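Local coordinates for protein hyaluronoglucosaminidase (Apis mellifera, PDB 1FCQ) that probably hydrolyses the glycosidic linkages of hyaluronan as a family 56 glycosidase of bee venom, where it is a major allergen, at residues L81-L84 and T85-L88; P142-D145 and D146-E150. All blocks are in the same frame, centred on the assembly; numbering follows the deposited sequence.

How the interactions relate
Interactions 1 and 2 are both helix starts at the protein surface, each led by an N-cap residue whose side-chain oxygen takes the backbone N-H three residues on: Asn83 in 81-88, Asp145 in 142-150. They open different helices, 84-98 and 146-175, and do not touch, their nearest atoms lying about 13 Å apart. Yet the two helices meet: Leu84, His87 and Leu88 pack on Leu163, Phe164 and Thr168, farther along the helix that interaction 2 begins. The chemistry differs accordingly. Behind its cap interaction 1 carries a leucine pair against that helix, whereas interaction 2, farther from the centre of the chain, carries a tryptophan-arginine stack.

Interaction 1: L81-L84 and T85-L88; sequences LGNL and TKHL
Asn83 OD1 gathers two donors from the first turn of the helix. Thr85 OG1 gives its proton to it over 3.0 Å, approaching in the plane of the amide carbonyl, while Lys86 N reaches the same oxygen, also at 3.0 Å, from well above that plane. The second bond is nearly straight at its hydrogen (168°), and together the two fix the rotation of the Asn83 amide. Its CG lies anti to the backbone N (chi1 -174°), which brings OD1 within reach of Lys86 N. Asn83 is thus the N-cap of helix 84-98, one of the helices of this TIM-barrel glycosidase, and its side chain stands in for the carbonyl that a preceding turn would have supplied. The backbone bonds start here too: His87 N donates to Asn83 O and, more tightly, Leu88 N to Leu84 O at 2.8 Å.

Among the van der Waals contacts, Lys86 lays its CB against the Asn83 amide, 3.5 Å from Asn83 CG, the two side chains crossing at about a right angle. On another side of the turn an apolar pair forms where Leu84 CD2 meets Leu88 CD1 at 3.6 Å, and Leu88 CG sits 3.3 Å from Leu84 O. Helix 146-175 covers this leucine pair, with Leu163 and Phe164 on Leu84 and Thr168 on Leu88. His87, the buried residue of the turn, meets the rings of Phe60 and Phe164.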
# COMPACT_ATOMS: atom_id res chain seq x y z
N LEU A 81 -11.27 20.05 3.82
CA LEU A 81 -12.59 20.41 3.36
C LEU A 81 -13.50 19.19 3.30
O LEU A 81 -14.63 19.23 2.82
CB LEU A 81 -12.52 21.04 1.96
CG LEU A 81 -11.85 22.41 1.86
CD1 LEU A 81 -11.74 22.81 0.39
CD2 LEU A 81 -12.60 23.45 2.67
N GLY A 82 -13.01 18.04 3.79
CA GLY A 82 -13.77 16.81 3.72
C GLY A 82 -14.78 16.59 4.82
O GLY A 82 -14.66 17.09 5.93
N ASN A 83 -15.78 15.79 4.51
CA ASN A 83 -16.84 15.40 5.43
C ASN A 83 -16.44 14.04 6.02
O ASN A 83 -16.57 13.02 5.35
CB ASN A 83 -18.17 15.29 4.69
CG ASN A 83 -19.34 15.04 5.63
OD1 ASN A 83 -19.20 14.35 6.64
ND2 ASN A 83 -20.50 15.60 5.29
N LEU A 84 -15.93 14.06 7.24
CA LEU A 84 -15.41 12.86 7.90
C LEU A 84 -16.50 11.84 8.19
O LEU A 84 -16.37 10.63 7.97
CB LEU A 84 -14.80 13.24 9.25
CG LEU A 84 -13.57 12.60 9.84
CD1 LEU A 84 -13.60 12.64 11.38
CD2 LEU A 84 -13.24 11.21 9.35
N THR A 85 -17.63 12.34 8.73
CA THR A 85 -18.71 11.41 9.08
C THR A 85 -19.23 10.68 7.85
O THR A 85 -19.43 9.46 7.93
CB THR A 85 -19.84 12.09 9.88
OG1 THR A 85 -20.49 13.05 9.04
CG2 THR A 85 -19.28 12.75 11.12
N LYS A 86 -19.36 11.34 6.71
CA LYS A 86 -19.77 10.72 5.47
C LYS A 86 -18.77 9.63 5.07
O LYS A 86 -19.14 8.49 4.79
CB LYS A 86 -19.86 11.77 4.35
CG LYS A 86 -20.44 11.22 3.06
CD LYS A 86 -20.46 12.25 1.95
CE LYS A 86 -21.33 13.45 2.27
NZ LYS A 86 -22.75 13.06 2.54
N HIS A 87 -17.49 10.00 5.11
CA HIS A 87 -16.44 9.02 4.80
C HIS A 87 -16.50 7.81 5.72
O HIS A 87 -16.45 6.66 5.24
CB HIS A 87 -15.07 9.70 4.90
CG HIS A 87 -13.97 8.68 4.89
ND1 HIS A 87 -13.13 8.38 5.94
CD2 HIS A 87 -13.65 7.84 3.89
CE1 HIS A 87 -12.33 7.42 5.54
NE2 HIS A 87 -12.61 7.06 4.29
N LEU A 88 -16.60 8.03 7.04
CA LEU A 88 -16.60 6.88 7.95
C LEU A 88 -17.83 5.99 7.79
O LEU A 88 -17.72 4.77 7.95
CB LEU A 88 -16.47 7.34 9.41
CG LEU A 88 -15.15 8.06 9.70
CD1 LEU A 88 -15.12 8.64 11.11
CD2 LEU A 88 -13.98 7.10 9.48

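Interaction 2: P142-D145 and D146-E150; sequences PFWD and DQRVE
From Asp145 the backbone passes out of the loop 142-145 into the helix, and the first turn closes where Val149 N donates to Asp145 O at 3.0 Å, in the carbonyl plane. A second bond caps it: Arg148 N gives its hydrogen to Asp145 OD1 over 2.8 Å, on the syn side of the carboxylate and 30° out of its plane. Asp145 CG sits between the backbone N and the carbonyl carbon (chi1 62°), which turns OD1 toward the N-H of Arg148.

Arg148 then runs its extended chain across one face of the Trp144 indole. Arg148 CG stands over Trp144 CE3 at 3.5 Å, CD makes a CH-pi contact over the five-membered ring, and the guanidinium lies flat above the six-membered ring, its plane only 5° from the indole's. Arg148 CZ is 4.2 Å from that ring's centroid, a cation-pi stack. Val149 CG2 meets Trp144 CB at 3.9 Å, and the Val149 side chain also packs on Val134 of helix 127-140, while Asp146 OD2 forms a salt bridge with Arg138 of that helix. This is an Asp N-cap at the turn between two successive helices, with a tryptophan-arginine cation-pi stack beside it.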
# COMPACT_ATOMS: atom_id res chain seq x y z
N PRO A 142 -7.63 36.79 2.71
CA PRO A 142 -6.90 37.51 1.69
C PRO A 142 -5.84 38.48 2.15
O PRO A 142 -5.00 38.92 1.36
CB PRO A 142 -7.96 38.24 0.86
CG PRO A 142 -9.28 37.82 1.36
CD PRO A 142 -9.09 37.02 2.61
N PHE A 143 -5.88 38.90 3.42
CA PHE A 143 -4.95 39.89 3.94
C PHE A 143 -3.95 39.31 4.93
O PHE A 143 -3.18 40.06 5.53
CB PHE A 143 -5.73 41.11 4.48
CG PHE A 143 -6.50 41.71 3.33
CD1 PHE A 143 -7.82 41.35 3.12
CD2 PHE A 143 -5.87 42.54 2.41
CE1 PHE A 143 -8.52 41.86 2.04
CE2 PHE A 143 -6.57 43.06 1.34
CZ PHE A 143 -7.90 42.71 1.15
N TRP A 144 -3.87 37.97 4.99
CA TRP A 144 -2.84 37.35 5.81
C TRP A 144 -1.52 37.39 5.03
O TRP A 144 -1.52 37.19 3.81
CB TRP A 144 -3.14 35.88 6.07
CG TRP A 144 -4.04 35.63 7.25
CD1 TRP A 144 -4.74 36.54 7.98
CD2 TRP A 144 -4.36 34.35 7.81
NE1 TRP A 144 -5.46 35.92 8.96
CE2 TRP A 144 -5.24 34.57 8.88
CE3 TRP A 144 -3.97 33.04 7.51
CZ2 TRP A 144 -5.75 33.53 9.66
CZ3 TRP A 144 -4.48 32.01 8.28
CH2 TRP A 144 -5.36 32.26 9.34
N ASP A 145 -0.42 37.60 5.74
CA ASP A 145 0.86 37.60 5.03
C ASP A 145 1.10 36.19 4.47
O ASP A 145 0.55 35.20 4.96
CB ASP A 145 2.01 38.07 5.90
CG ASP A 145 2.24 37.18 7.10
OD1 ASP A 145 2.65 36.02 6.93
OD2 ASP A 145 2.01 37.65 8.24
N ASP A 146 1.96 36.11 3.48
CA ASP A 146 2.25 34.86 2.77
C ASP A 146 2.78 33.76 3.67
O ASP A 146 2.36 32.61 3.50
CB ASP A 146 3.17 35.14 1.59
CG ASP A 146 3.23 33.98 0.63
OD1 ASP A 146 4.33 33.40 0.48
OD2 ASP A 146 2.19 33.63 0.03
N GLN A 147 3.66 34.07 4.62
CA GLN A 147 4.18 33.03 5.51
C GLN A 147 3.04 32.42 6.32
O GLN A 147 2.96 31.19 6.46
CB GLN A 147 5.26 33.57 6.44
CG GLN A 147 5.87 32.51 7.34
CD GLN A 147 7.05 33.02 8.14
OE1 GLN A 147 6.92 33.95 8.94
NE2 GLN A 147 8.21 32.40 7.93
N ARG A 148 2.13 33.25 6.82
CA ARG A 148 0.98 32.79 7.58
C ARG A 148 0.09 31.89 6.72
O ARG A 148 -0.37 30.85 7.17
CB ARG A 148 0.22 33.98 8.17
CG ARG A 148 -0.90 33.61 9.12
CD ARG A 148 -1.19 34.73 10.10
NE ARG A 148 -2.05 34.43 11.22
CZ ARG A 148 -2.32 33.33 11.89
NH1 ARG A 148 -1.80 32.16 11.57
NH2 ARG A 148 -3.16 33.37 12.92
N VAL A 149 -0.12 32.32 5.47
CA VAL A 149 -0.94 31.51 4.55
C VAL A 149 -0.31 30.14 4.35
O VAL A 149 -1.03 29.14 4.45
CB VAL A 149 -1.07 32.23 3.19
CG1 VAL A 149 -1.66 31.28 2.14
CG2 VAL A 149 -1.92 33.48 3.29
N GLU A 150 0.97 30.09 4.00
CA GLU A 150 1.64 28.82 3.76
C GLU A 150 1.60 27.91 4.98
O GLU A 150 1.32 26.71 4.90
CB GLU A 150 3.10 29.08 3.35
CG GLU A 150 3.17 29.71 1.95
CD GLU A 150 2.80 28.69 0.89
OE1 GLU A 150 2.77 27.48 1.20
OE2 GLU A 150 2.55 29.09 -0.26